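Local coordinates for protein ATP phosphoribosyltransferase regulatory subunit (Thermotoga maritima, PDB 1USY) that probably serves as the regulatory subunit of ATP phosphoribosyltransferase, needed for the first step of histidine biosynthesis and perhaps for its feedback control by histidine, at residues 23-28 against 72-77; 27-32 against 46-51; 91-96 against 268-273; 233-238 against 255-260. One frame throughout, in Å; residues are numbered along the deposited sequence.

In the fold
From the N terminus, the chain leaves helix 6-16 and enters 23-28. Contact 1 sets this run on strand 71-83 of the large mixed sheet and closes a loop of 43 residues. Contact 2 starts from the same run, sharing Pro27 and Ala28, and returns sooner, to strand 47-50 of the small antiparallel sheet. Contact 3 opens after contact 1 has closed. It joins strand 86-98 to 262-269, across 171 residues, at the middle of the large sheet. Contact 4 is nested inside that loop, at the open end of hairpin 237-243/248-257. Contacts 3 and 4 meet through Glu96 and Tyr256. Contacts 1, 2 and 3 also touch the second subunit.

Contact 1 of 4, residues 23-28 against 72-77; sequences PFFVPA and KVWYAD
Trp74 O is met by two backbone atoms of the other segment. Phe24 N donates to it at 2.9 Å, but the N-H is bent and the bond is weak. Pro23 CA adds a CA-H...O contact to the same oxygen at 3.5 Å. Pro23 and Trp74 form a parallel bridge, with both side chains on one face of the sheet. The Trp74 CG lies between its backbone N and carbonyl carbon (chi1 71°), which brings the indole up against the proline. Pro23 CA sits over a face of the five-membered ring, 3.7 Å from its centroid, in a CH-pi contact. Pro23 CB packs on Trp74 CZ2 at 3.6 Å. Phe25 meets the six-membered ring of the same indole. Its edge is turned toward the indole face in an offset edge-to-face pair, planes at 88°. Phe25 CE1 comes within 3.7 Å of Trp74 CH2. Further along its rim, Phe25 CZ lies 4.2 Å from Ala76 CB. Phe24 touches with its root: Phe24 CB is 3.7 Å from Val73 CB. With Phe24 CG anti to the backbone N (chi1 175°), the ring leads away from the strand.

In the second subunit, Phe6 meets the Trp74 ring edge-to-face and Leu4 lies on Pro23. Helix 6-16 and the run after it probably correspond to motif 1 of class II synthetases, the dimer element. Here that run lies buried along strand 71-83, with Phe12 and Ala16 of helix 6-16 packed on Trp74, and Val58 of helix 54-63 against Phe24 and Val73.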
loop_
_atom_site.group_PDB
_atom_site.type_symbol
_atom_site.label_atom_id
_atom_site.label_comp_id
_atom_site.label_asym_id
_atom_site.label_seq_id
_atom_site.Cartn_x
_atom_site.Cartn_y
_atom_site.Cartn_z
ATOM N N PRO B 23 24.898 3.913 23.866
ATOM C CA PRO B 23 23.680 4.403 23.221
ATOM C C PRO B 23 23.300 3.564 22.001
ATOM O O PRO B 23 24.146 3.000 21.319
ATOM C CB PRO B 23 24.021 5.851 22.850
ATOM C CG PRO B 23 25.526 6.018 23.103
ATOM C CD PRO B 23 26.069 4.751 23.562
ATOM N N PHE B 24 22.012 3.398 21.779
ATOM C CA PHE B 24 21.552 2.560 20.678
ATOM C C PHE B 24 20.432 3.318 19.988
ATOM O O PHE B 24 19.329 3.345 20.497
ATOM C CB PHE B 24 21.065 1.213 21.219
ATOM C CG PHE B 24 20.472 0.326 20.180
ATOM C CD1 PHE B 24 21.276 -0.511 19.434
ATOM C CD2 PHE B 24 19.104 0.324 19.938
ATOM C CE1 PHE B 24 20.720 -1.348 18.441
ATOM C CE2 PHE B 24 18.539 -0.487 18.963
ATOM C CZ PHE B 24 19.345 -1.332 18.218
ATOM N N PHE B 25 20.738 3.965 18.861
ATOM C CA PHE B 25 19.757 4.740 18.086
ATOM C C PHE B 25 19.642 4.219 16.680
ATOM O O PHE B 25 20.630 4.199 15.953
ATOM C CB PHE B 25 20.149 6.209 18.015
ATOM C CG PHE B 25 19.885 6.965 19.276
ATOM C CD1 PHE B 25 20.716 6.811 20.377
ATOM C CD2 PHE B 25 18.800 7.825 19.366
ATOM C CE1 PHE B 25 20.479 7.514 21.575
ATOM C CE2 PHE B 25 18.551 8.522 20.541
ATOM C CZ PHE B 25 19.428 8.364 21.667
ATOM N N VAL B 26 18.425 3.817 16.305
ATOM C CA VAL B 26 18.123 3.265 14.991
ATOM C C VAL B 26 16.829 3.817 14.389
ATOM O O VAL B 26 15.966 4.303 15.097
ATOM C CB VAL B 26 18.007 1.710 15.008
ATOM C CG1 VAL B 26 19.282 1.090 15.445
ATOM C CG2 VAL B 26 16.857 1.248 15.895
ATOM N N PRO B 27 16.719 3.765 13.059
ATOM C CA PRO B 27 15.493 4.143 12.364
ATOM C C PRO B 27 14.279 3.423 12.846
ATOM O O PRO B 27 14.357 2.235 13.079
ATOM C CB PRO B 27 15.775 3.702 10.928
ATOM C CG PRO B 27 17.222 3.873 10.788
ATOM C CD PRO B 27 17.800 3.431 12.119
ATOM N N ALA B 28 13.162 4.139 12.963
ATOM C CA ALA B 28 11.861 3.557 13.274
ATOM C C ALA B 28 11.413 2.467 12.263
ATOM O O ALA B 28 10.854 1.439 12.647
ATOM C CB ALA B 28 10.823 4.673 13.346
ATOM N N LYS B 72 25.245 -4.202 25.744
ATOM C CA LYS B 72 24.827 -3.447 26.928
ATOM C C LYS B 72 24.401 -2.066 26.500
ATOM O O LYS B 72 25.217 -1.142 26.551
ATOM C CB LYS B 72 25.963 -3.298 27.940
ATOM C CG LYS B 72 25.506 -3.432 29.369
ATOM C CD LYS B 72 26.577 -3.103 30.379
ATOM C CE LYS B 72 26.064 -3.438 31.771
ATOM N NZ LYS B 72 26.999 -3.056 32.877
ATOM N N VAL B 73 23.136 -1.908 26.102
ATOM C CA VAL B 73 22.700 -0.634 25.515
ATOM C C VAL B 73 21.621 0.092 26.288
ATOM O O VAL B 73 20.870 -0.523 27.041
ATOM C CB VAL B 73 22.177 -0.799 24.061
ATOM C CG1 VAL B 73 23.297 -1.273 23.145
ATOM C CG2 VAL B 73 20.928 -1.706 24.007
ATOM N N TRP B 74 21.562 1.408 26.092
ATOM C CA TRP B 74 20.412 2.215 26.488
ATOM C C TRP B 74 19.852 2.858 25.249
ATOM O O TRP B 74 20.589 3.127 24.292
ATOM C CB TRP B 74 20.780 3.281 27.536
ATOM C CG TRP B 74 21.601 4.373 27.010
ATOM C CD1 TRP B 74 22.963 4.428 26.969
ATOM C CD2 TRP B 74 21.140 5.593 26.444
ATOM N NE1 TRP B 74 23.385 5.614 26.411
ATOM C CE2 TRP B 74 22.286 6.351 26.074
ATOM C CE3 TRP B 74 19.878 6.137 26.204
ATOM C CZ2 TRP B 74 22.196 7.613 25.466
ATOM C CZ3 TRP B 74 19.792 7.382 25.583
ATOM C CH2 TRP B 74 20.938 8.106 25.218
ATOM N N TYR B 75 18.547 3.102 25.259
ATOM C CA TYR B 75 17.887 3.784 24.159
ATOM C C TYR B 75 16.942 4.876 24.663
ATOM O O TYR B 75 16.703 4.978 25.892
ATOM C CB TYR B 75 17.159 2.778 23.265
ATOM C CG TYR B 75 16.183 1.916 24.012
ATOM C CD1 TYR B 75 14.896 2.374 24.297
ATOM C CD2 TYR B 75 16.543 0.642 24.459
ATOM C CE1 TYR B 75 14.000 1.595 25.002
ATOM C CE2 TYR B 75 15.634 -0.156 25.163
ATOM C CZ TYR B 75 14.366 0.342 25.422
ATOM O OH TYR B 75 13.441 -0.414 26.104
ATOM N N ALA B 76 16.430 5.671 23.705
ATOM C CA ALA B 76 15.523 6.794 23.897
ATOM C C ALA B 76 14.870 7.168 22.570
ATOM O O ALA B 76 15.402 7.994 21.781
ATOM C CB ALA B 76 16.277 8.052 24.493
ATOM N N ASP B 77 13.713 6.571 22.317
ATOM C CA ASP B 77 12.964 6.818 21.104
ATOM C C ASP B 77 11.488 6.401 21.213
ATOM O O ASP B 77 11.007 5.886 22.240
ATOM C CB ASP B 77 13.626 6.082 19.946
ATOM C CG ASP B 77 13.609 6.885 18.632
ATOM O OD1 ASP B 77 14.549 6.681 17.848
ATOM O OD2 ASP B 77 12.735 7.721 18.278
#

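Contact 2 of 4, residues 27-32 against 46-51; sequences PALEKA and NLFSIR
Glu30 and Ser49 face each other as a hydrogen-bonded antiparallel pair. Glu30 N donates to Ser49 O at 3.0 Å, and Ser49 N returns a bond to Glu30 O, also 3.0 Å. Ser49 OG adds a weak bond to Glu30 O at 3.3 Å. Arg51 N reaches Ala28 O at 3.1 Å, and Ala32 N donates to Leu47 O. Ala28 N is taken by Tyr80 OH of the second subunit. This pairs edge strand 29-32 of a three-stranded antiparallel sheet with its central strand 47-50.

Three polar side chains find their main partners outside the pair. Glu30 OE2 bonds to His61 NE2, Arg51 NH1 to Phe78 O, and Asn46 ND2 to Ser85 O of the second subunit. The Arg51 guanidinium lays one face over Ala28 CA.

On the apolar side, Leu29 CD2 touches Phe48 CB at 3.5 Å, the two side chains crossing at about a right angle. Phe48 CG is anti to the carbonyl carbon (chi1 -68°), which sets the ring edge against the Glu30-Lys31 peptide. Main-chain bonds hold the strands together. The charged ends tie them to helix 54-63 and strand 71-83, and Leu29 and Ile50 to the second subunit.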
loop_
_atom_site.group_PDB
_atom_site.type_symbol
_atom_site.label_atom_id
_atom_site.label_comp_id
_atom_site.label_asym_id
_atom_site.label_seq_id
_atom_site.Cartn_x
_atom_site.Cartn_y
_atom_site.Cartn_z
ATOM N N PRO B 27 16.719 3.765 13.059
ATOM C CA PRO B 27 15.493 4.143 12.364
ATOM C C PRO B 27 14.279 3.423 12.846
ATOM O O PRO B 27 14.357 2.235 13.079
ATOM C CB PRO B 27 15.775 3.702 10.928
ATOM C CG PRO B 27 17.222 3.873 10.788
ATOM C CD PRO B 27 17.800 3.431 12.119
ATOM N N ALA B 28 13.162 4.139 12.963
ATOM C CA ALA B 28 11.861 3.557 13.274
ATOM C C ALA B 28 11.413 2.467 12.263
ATOM O O ALA B 28 10.854 1.439 12.647
ATOM C CB ALA B 28 10.823 4.673 13.346
ATOM N N LEU B 29 11.640 2.712 10.985
ATOM C CA LEU B 29 11.279 1.764 9.944
ATOM C C LEU B 29 12.462 0.844 9.649
ATOM O O LEU B 29 13.600 1.289 9.655
ATOM C CB LEU B 29 10.855 2.509 8.669
ATOM C CG LEU B 29 9.374 2.870 8.629
ATOM C CD1 LEU B 29 9.002 3.505 7.309
ATOM C CD2 LEU B 29 8.501 1.654 8.873
ATOM N N GLU B 30 12.183 -0.433 9.411
ATOM C CA GLU B 30 13.198 -1.412 9.035
ATOM C C GLU B 30 12.635 -2.354 7.958
ATOM O O GLU B 30 11.595 -2.979 8.153
ATOM C CB GLU B 30 13.658 -2.198 10.264
ATOM C CG GLU B 30 14.823 -1.540 11.001
ATOM C CD GLU B 30 15.134 -2.168 12.350
ATOM O OE1 GLU B 30 14.710 -3.319 12.598
ATOM O OE2 GLU B 30 15.805 -1.503 13.168
ATOM N N LYS B 31 13.306 -2.403 6.810
ATOM C CA LYS B 31 12.957 -3.271 5.674
ATOM C C LYS B 31 12.727 -4.715 6.101
ATOM O O LYS B 31 13.624 -5.329 6.676
ATOM C CB LYS B 31 14.098 -3.243 4.657
ATOM C CG LYS B 31 13.671 -3.506 3.234
ATOM C CD LYS B 31 14.751 -3.122 2.267
ATOM C CE LYS B 31 14.559 -3.826 0.960
ATOM N NZ LYS B 31 13.396 -4.758 1.015
ATOM N N ALA B 32 11.530 -5.245 5.839
ATOM C CA ALA B 32 11.210 -6.668 6.090
ATOM C C ALA B 32 11.134 -7.490 4.789
ATOM O O ALA B 32 10.913 -6.946 3.699
ATOM C CB ALA B 32 9.910 -6.815 6.893
ATOM N N ASN B 46 8.773 -1.887 -1.233
ATOM C CA ASN B 46 9.395 -2.275 0.030
ATOM C C ASN B 46 8.331 -2.589 1.065
ATOM O O ASN B 46 7.304 -1.918 1.117
ATOM C CB ASN B 46 10.298 -1.152 0.592
ATOM C CG ASN B 46 11.435 -0.751 -0.353
ATOM O OD1 ASN B 46 12.194 -1.608 -0.823
ATOM N ND2 ASN B 46 11.558 0.562 -0.630
ATOM N N LEU B 47 8.562 -3.607 1.887
ATOM C CA LEU B 47 7.730 -3.842 3.065
ATOM C C LEU B 47 8.517 -3.406 4.264
ATOM O O LEU B 47 9.724 -3.581 4.291
ATOM C CB LEU B 47 7.447 -5.312 3.241
ATOM C CG LEU B 47 6.242 -5.839 2.503
ATOM C CD1 LEU B 47 6.346 -7.338 2.468
ATOM C CD2 LEU B 47 5.001 -5.424 3.206
ATOM N N PHE B 48 7.848 -2.869 5.274
ATOM C CA PHE B 48 8.567 -2.441 6.466
ATOM C C PHE B 48 7.900 -2.936 7.740
ATOM O O PHE B 48 6.685 -3.078 7.784
ATOM C CB PHE B 48 8.691 -0.900 6.509
ATOM C CG PHE B 48 9.596 -0.310 5.441
ATOM C CD1 PHE B 48 9.066 0.292 4.319
ATOM C CD2 PHE B 48 10.978 -0.332 5.585
ATOM C CE1 PHE B 48 9.904 0.857 3.329
ATOM C CE2 PHE B 48 11.810 0.218 4.611
ATOM C CZ PHE B 48 11.268 0.826 3.488
ATOM N N SER B 49 8.703 -3.213 8.762
ATOM C CA SER B 49 8.195 -3.288 10.117
ATOM C C SER B 49 8.549 -1.995 10.776
ATOM O O SER B 49 9.535 -1.348 10.408
ATOM C CB SER B 49 8.801 -4.437 10.924
ATOM O OG SER B 49 10.074 -4.782 10.425
ATOM N N ILE B 50 7.712 -1.619 11.741
ATOM C CA ILE B 50 7.900 -0.419 12.539
ATOM C C ILE B 50 8.163 -0.861 13.961
ATOM O O ILE B 50 7.604 -1.861 14.414
ATOM C CB ILE B 50 6.683 0.505 12.445
ATOM C CG1 ILE B 50 7.066 1.918 12.875
ATOM C CG2 ILE B 50 5.549 -0.024 13.295
ATOM C CD1 ILE B 50 6.048 2.990 12.550
ATOM N N ARG B 51 9.033 -0.118 14.648
ATOM C CA ARG B 51 9.580 -0.527 15.931
ATOM C C ARG B 51 8.449 -0.646 16.960
ATOM O O ARG B 51 7.827 0.344 17.324
ATOM C CB ARG B 51 10.659 0.472 16.354
ATOM C CG ARG B 51 11.245 0.283 17.738
ATOM C CD ARG B 51 11.953 1.521 18.303
ATOM N NE ARG B 51 12.856 2.121 17.328
ATOM C CZ ARG B 51 12.916 3.419 17.052
ATOM N NH1 ARG B 51 12.154 4.286 17.690
ATOM N NH2 ARG B 51 13.752 3.869 16.136
#

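Contact 3 of 4, residues 91-96 against 268-273; sequences YQLGLE and IFLEGK
Leu93 and Ile268 are a hydrogen-bonded antiparallel pair. Leu93 N donates to Ile268 O at 2.8 Å, with the N-H at 160°, and Ile268 N donates back to Leu93 O. Next along the strand, Tyr91 O accepts two successive N-H groups. Leu270 N lies almost in line with the C=O bond, at 3.2 Å, though its N-H is bent. Glu271 N lies on a lone pair, in the carbonyl plane, at 3.1 Å. Two donors from consecutive residues on one acceptor resemble the bonding of a classic bulge, but Glu271 has a positive phi (62°) and strand 262-269 has ended. The chain turns off the sheet here.

Gln92 and Phe269 lie side by side and point the same way. The glutamine chain, extended beyond CG, carries its amide out beside the ring edge, the two planes 86° apart. Gln92 NE2 sits at that edge, 3.5 Å from Phe269 CE1. Gln92 OE1 bonds to Ser267 OG. With an alanine here, Ser267 would probably lose one of its hydroxyl's partners, and a gap is likely to open beside the Phe269 edge.

The other face is mostly apolar. Leu93 CB meets Ile268 CB at 4.2 Å. Tyr91 CD2 lies alongside Leu270 CD1, also at 4.2 Å. Helix 103-120 packs here with Phe120 on Leu93 and Ser116 on Ile268. Strands 86-98 and 262-269 probably correspond to parts of motifs 2 and 3 of class II synthetases. Their joint rests on backbone bonds, with an amide and hydroxyl on one face and mainly hydrocarbon on the other.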
loop_
_atom_site.group_PDB
_atom_site.type_symbol
_atom_site.label_atom_id
_atom_site.label_comp_id
_atom_site.label_asym_id
_atom_site.label_seq_id
_atom_site.Cartn_x
_atom_site.Cartn_y
_atom_site.Cartn_z
ATOM N N TYR B 91 6.959 7.584 23.752
ATOM C CA TYR B 91 8.396 7.845 23.830
ATOM C C TYR B 91 8.999 7.094 25.020
ATOM O O TYR B 91 8.578 7.278 26.170
ATOM C CB TYR B 91 8.650 9.345 24.000
ATOM C CG TYR B 91 10.122 9.710 23.808
ATOM C CD1 TYR B 91 10.590 10.120 22.547
ATOM C CD2 TYR B 91 11.008 9.630 24.889
ATOM C CE1 TYR B 91 11.945 10.452 22.375
ATOM C CE2 TYR B 91 12.361 9.961 24.717
ATOM C CZ TYR B 91 12.828 10.372 23.463
ATOM O OH TYR B 91 14.141 10.696 23.306
ATOM N N GLN B 92 9.974 6.220 24.759
ATOM C CA GLN B 92 10.502 5.325 25.793
ATOM C C GLN B 92 11.976 5.504 26.119
ATOM O O GLN B 92 12.804 5.782 25.228
ATOM C CB GLN B 92 10.308 3.876 25.374
ATOM C CG GLN B 92 8.982 3.307 25.790
ATOM C CD GLN B 92 8.851 1.842 25.430
ATOM O OE1 GLN B 92 9.823 1.083 25.531
ATOM N NE2 GLN B 92 7.664 1.448 24.985
ATOM N N LEU B 93 12.302 5.320 27.390
ATOM C CA LEU B 93 13.692 5.222 27.804
ATOM C C LEU B 93 13.944 3.800 28.219
ATOM O O LEU B 93 13.143 3.239 28.917
ATOM C CB LEU B 93 14.002 6.160 28.975
ATOM C CG LEU B 93 13.754 7.639 28.716
ATOM C CD1 LEU B 93 14.261 8.558 29.870
ATOM C CD2 LEU B 93 14.374 8.064 27.401
ATOM N N GLY B 94 15.057 3.202 27.810
ATOM C CA GLY B 94 15.316 1.834 28.219
ATOM C C GLY B 94 16.709 1.260 28.173
ATOM O O GLY B 94 17.656 1.855 27.655
ATOM N N LEU B 95 16.833 0.081 28.762
ATOM C CA LEU B 95 18.113 -0.597 28.863
ATOM C C LEU B 95 17.916 -2.000 28.356
ATOM O O LEU B 95 16.806 -2.516 28.302
ATOM C CB LEU B 95 18.627 -0.645 30.296
ATOM C CG LEU B 95 18.572 0.622 31.137
ATOM C CD1 LEU B 95 18.798 0.324 32.651
ATOM C CD2 LEU B 95 19.574 1.642 30.601
ATOM N N GLU B 96 19.024 -2.621 27.999
ATOM C CA GLU B 96 19.041 -3.961 27.478
ATOM C C GLU B 96 20.453 -4.520 27.730
ATOM O O GLU B 96 21.435 -3.957 27.240
ATOM C CB GLU B 96 18.712 -3.867 25.998
ATOM C CG GLU B 96 17.791 -4.939 25.476
ATOM C CD GLU B 96 16.467 -5.009 26.203
ATOM O OE1 GLU B 96 16.281 -6.006 26.918
ATOM O OE2 GLU B 96 15.601 -4.112 26.033
ATOM N N ILE B 268 11.139 2.795 30.373
ATOM C CA ILE B 268 10.303 3.782 30.991
ATOM C C ILE B 268 9.451 4.500 29.959
ATOM O O ILE B 268 9.934 4.832 28.857
ATOM C CB ILE B 268 11.133 4.797 31.717
ATOM C CG1 ILE B 268 11.781 4.197 32.943
ATOM C CG2 ILE B 268 10.267 6.019 32.097
ATOM C CD1 ILE B 268 12.958 4.966 33.373
ATOM N N PHE B 269 8.202 4.775 30.346
ATOM C CA PHE B 269 7.271 5.574 29.546
ATOM C C PHE B 269 7.144 7.055 29.966
ATOM O O PHE B 269 6.568 7.359 31.014
ATOM C CB PHE B 269 5.907 4.886 29.531
ATOM C CG PHE B 269 5.984 3.368 29.486
ATOM C CD1 PHE B 269 6.436 2.704 28.341
ATOM C CD2 PHE B 269 5.590 2.597 30.602
ATOM C CE1 PHE B 269 6.510 1.280 28.278
ATOM C CE2 PHE B 269 5.646 1.178 30.578
ATOM C CZ PHE B 269 6.125 0.514 29.388
ATOM N N LEU B 270 7.713 7.982 29.196
ATOM C CA LEU B 270 7.358 9.380 29.408
ATOM C C LEU B 270 6.159 9.593 28.506
ATOM O O LEU B 270 5.240 10.322 28.826
ATOM C CB LEU B 270 8.478 10.318 28.961
ATOM C CG LEU B 270 9.953 10.196 29.312
ATOM C CD1 LEU B 270 10.576 11.385 28.654
ATOM C CD2 LEU B 270 10.251 10.202 30.841
ATOM N N GLU B 271 6.246 8.961 27.332
ATOM C CA GLU B 271 5.136 8.661 26.415
ATOM C C GLU B 271 4.377 9.846 25.834
ATOM O O GLU B 271 4.814 10.999 25.971
ATOM C CB GLU B 271 4.178 7.641 27.055
ATOM C CG GLU B 271 4.751 6.245 27.078
ATOM C CD GLU B 271 3.715 5.171 26.827
ATOM O OE1 GLU B 271 4.064 4.135 26.191
ATOM O OE2 GLU B 271 2.556 5.350 27.268
ATOM N N GLY B 272 3.254 9.541 25.173
ATOM C CA GLY B 272 2.389 10.556 24.607
ATOM C C GLY B 272 2.239 10.355 23.125
ATOM O O GLY B 272 2.227 9.226 22.668
ATOM N N LYS B 273 2.066 11.457 22.401
ATOM C CA LYS B 273 2.153 11.539 20.923
ATOM C C LYS B 273 1.243 10.647 20.039
ATOM O O LYS B 273 1.052 9.463 20.297
ATOM C CB LYS B 273 3.623 11.499 20.477
ATOM C CG LYS B 273 4.548 12.449 21.303
ATOM C CD LYS B 273 4.446 13.916 20.874
ATOM C CE LYS B 273 3.947 14.806 22.005
ATOM N NZ LYS B 273 2.649 15.479 21.668
#

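Contact 4 of 4, residues 233-238 against 255-260; sequences EYCGLI and EYTVNG
Glu255 bonds through both of its backbone polar atoms to the other segment: Glu255 N to Leu237 O at 2.8 Å, and Cys235 N to Glu255 O at 2.7 Å and 175°. An even antiparallel ladder would give Glu255 O to Leu237 N. Here the acceptor has gone to Cys235, and the Glu255 side chain takes over. Its CG is anti to the carbonyl carbon (chi1 -68°) and the chain runs extended beyond, bringing the carboxylate to the Gly236-Leu237 peptide. Leu237 N donates to Glu255 OE2 at 2.9 Å, from above the carboxylate plane. Glu255 OE1 bonds to Ser106 OG. The two oxygens thus hold different parts of the fold. Replacing this glutamate by an alanine would probably leave both Leu237 N and the Ser106 hydroxyl without their carboxylate partner.

Gly236 CA lies 3.4 Å from Glu255 OE2, and a side chain at this position would run into that oxygen. The Tyr234 ring turns its edge to Glu255 O. At the outer end, Cys235 CB is 3.7 Å from Thr257 OG1. A water accepts from Thr257 N at 2.9 Å and gives a weak bond to Glu233 O, linking the end of strand 248-257 to the loop that leads into strand 237-243.

The contact closes the open end of hairpin 237-243/248-257. Strand 262-269 lies beyond Glu255, and strand 125-131 beyond Leu237. Leu237 packs on Ala208 of helix 199-215, while Tyr256 lies on Leu59 of helix 54-63 and bonds through its hydroxyl to Glu96 of strand 86-98.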
loop_
_atom_site.group_PDB
_atom_site.type_symbol
_atom_site.label_atom_id
_atom_site.label_comp_id
_atom_site.label_asym_id
_atom_site.label_seq_id
_atom_site.Cartn_x
_atom_site.Cartn_y
_atom_site.Cartn_z
ATOM N N GLU B 233 6.482 -14.506 27.209
ATOM C CA GLU B 233 7.353 -13.416 26.788
ATOM C C GLU B 233 8.532 -13.123 27.723
ATOM O O GLU B 233 9.537 -12.553 27.307
ATOM C CB GLU B 233 6.542 -12.142 26.510
ATOM C CG GLU B 233 5.977 -11.414 27.716
ATOM C CD GLU B 233 4.657 -10.663 27.440
ATOM O OE1 GLU B 233 4.115 -10.050 28.396
ATOM O OE2 GLU B 233 4.138 -10.685 26.293
ATOM N N TYR B 234 8.407 -13.507 28.980
ATOM C CA TYR B 234 9.467 -13.260 29.945
ATOM C C TYR B 234 9.894 -14.582 30.584
ATOM O O TYR B 234 9.192 -15.586 30.462
ATOM C CB TYR B 234 8.992 -12.289 31.018
ATOM C CG TYR B 234 9.106 -10.836 30.676
ATOM C CD1 TYR B 234 10.347 -10.198 30.668
ATOM C CD2 TYR B 234 7.958 -10.075 30.399
ATOM C CE1 TYR B 234 10.458 -8.850 30.353
ATOM C CE2 TYR B 234 8.047 -8.715 30.093
ATOM C CZ TYR B 234 9.305 -8.105 30.073
ATOM O OH TYR B 234 9.418 -6.756 29.789
ATOM N N CYS B 235 11.055 -14.578 31.231
ATOM C CA CYS B 235 11.580 -15.792 31.851
ATOM C C CYS B 235 12.496 -15.520 33.059
ATOM O O CYS B 235 13.726 -15.427 32.948
ATOM C CB CYS B 235 12.300 -16.639 30.827
ATOM S SG CYS B 235 12.432 -18.298 31.464
ATOM N N GLY B 236 11.873 -15.392 34.221
ATOM C CA GLY B 236 12.582 -14.999 35.426
ATOM C C GLY B 236 11.877 -13.802 35.998
ATOM O O GLY B 236 10.661 -13.654 35.801
ATOM N N LEU B 237 12.600 -12.937 36.700
ATOM C CA LEU B 237 11.885 -11.861 37.350
ATOM C C LEU B 237 11.388 -10.727 36.463
ATOM O O LEU B 237 11.980 -10.361 35.478
ATOM C CB LEU B 237 12.509 -11.392 38.669
ATOM C CG LEU B 237 13.923 -10.894 38.744
ATOM C CD1 LEU B 237 13.934 -9.609 39.598
ATOM C CD2 LEU B 237 14.836 -11.975 39.330
ATOM N N ILE B 238 10.257 -10.188 36.865
ATOM C CA ILE B 238 9.508 -9.242 36.084
ATOM C C ILE B 238 9.195 -8.053 36.998
ATOM O O ILE B 238 9.011 -8.213 38.200
ATOM C CB ILE B 238 8.231 -9.994 35.602
ATOM C CG1 ILE B 238 8.543 -10.696 34.280
ATOM C CG2 ILE B 238 6.995 -9.110 35.533
ATOM C CD1 ILE B 238 8.282 -12.166 34.330
ATOM N N GLU B 255 13.517 -10.218 33.116
ATOM C CA GLU B 255 14.384 -11.241 32.552
ATOM C C GLU B 255 13.654 -12.031 31.457
ATOM O O GLU B 255 12.442 -12.274 31.544
ATOM C CB GLU B 255 14.852 -12.169 33.658
ATOM C CG GLU B 255 15.784 -11.485 34.649
ATOM C CD GLU B 255 16.172 -12.358 35.851
ATOM O OE1 GLU B 255 17.206 -12.066 36.480
ATOM O OE2 GLU B 255 15.443 -13.310 36.195
ATOM N N TYR B 256 14.410 -12.433 30.432
ATOM C CA TYR B 256 13.872 -13.167 29.287
ATOM C C TYR B 256 14.917 -14.084 28.704
ATOM O O TYR B 256 16.120 -13.892 28.905
ATOM C CB TYR B 256 13.386 -12.213 28.196
ATOM C CG TYR B 256 14.421 -11.186 27.775
ATOM C CD1 TYR B 256 15.284 -11.441 26.706
ATOM C CD2 TYR B 256 14.543 -9.958 28.450
ATOM C CE1 TYR B 256 16.243 -10.503 26.311
ATOM C CE2 TYR B 256 15.510 -9.018 28.066
ATOM C CZ TYR B 256 16.353 -9.307 26.986
ATOM O OH TYR B 256 17.293 -8.410 26.560
ATOM N N THR B 257 14.435 -15.074 27.959
ATOM C CA THR B 257 15.275 -16.008 27.215
ATOM C C THR B 257 14.945 -15.978 25.717
ATOM O O THR B 257 13.774 -16.096 25.332
ATOM C CB THR B 257 15.066 -17.422 27.774
ATOM O OG1 THR B 257 15.527 -17.446 29.123
ATOM C CG2 THR B 257 15.976 -18.417 27.099
ATOM N N VAL B 258 15.964 -15.820 24.870
ATOM C CA VAL B 258 15.777 -16.004 23.415
ATOM C C VAL B 258 16.766 -17.027 22.897
ATOM O O VAL B 258 17.913 -16.701 22.600
ATOM C CB VAL B 258 15.876 -14.682 22.563
ATOM C CG1 VAL B 258 15.335 -14.911 21.138
ATOM C CG2 VAL B 258 15.145 -13.512 23.228
ATOM N N ASN B 259 16.298 -18.268 22.787
ATOM C CA ASN B 259 17.127 -19.401 22.354
ATOM C C ASN B 259 18.420 -19.603 23.166
ATOM O O ASN B 259 19.516 -19.253 22.701
ATOM C CB ASN B 259 17.439 -19.281 20.853
ATOM C CG ASN B 259 16.183 -19.197 20.006
ATOM O OD1 ASN B 259 15.571 -20.220 19.666
ATOM N ND2 ASN B 259 15.781 -17.978 19.676
ATOM N N GLY B 260 18.283 -20.164 24.370
ATOM C CA GLY B 260 19.413 -20.420 25.262
ATOM C C GLY B 260 20.189 -19.165 25.637
ATOM O O GLY B 260 21.297 -19.234 26.199
HETATM O O HOH W 1 11.534 -14.943 27.670
#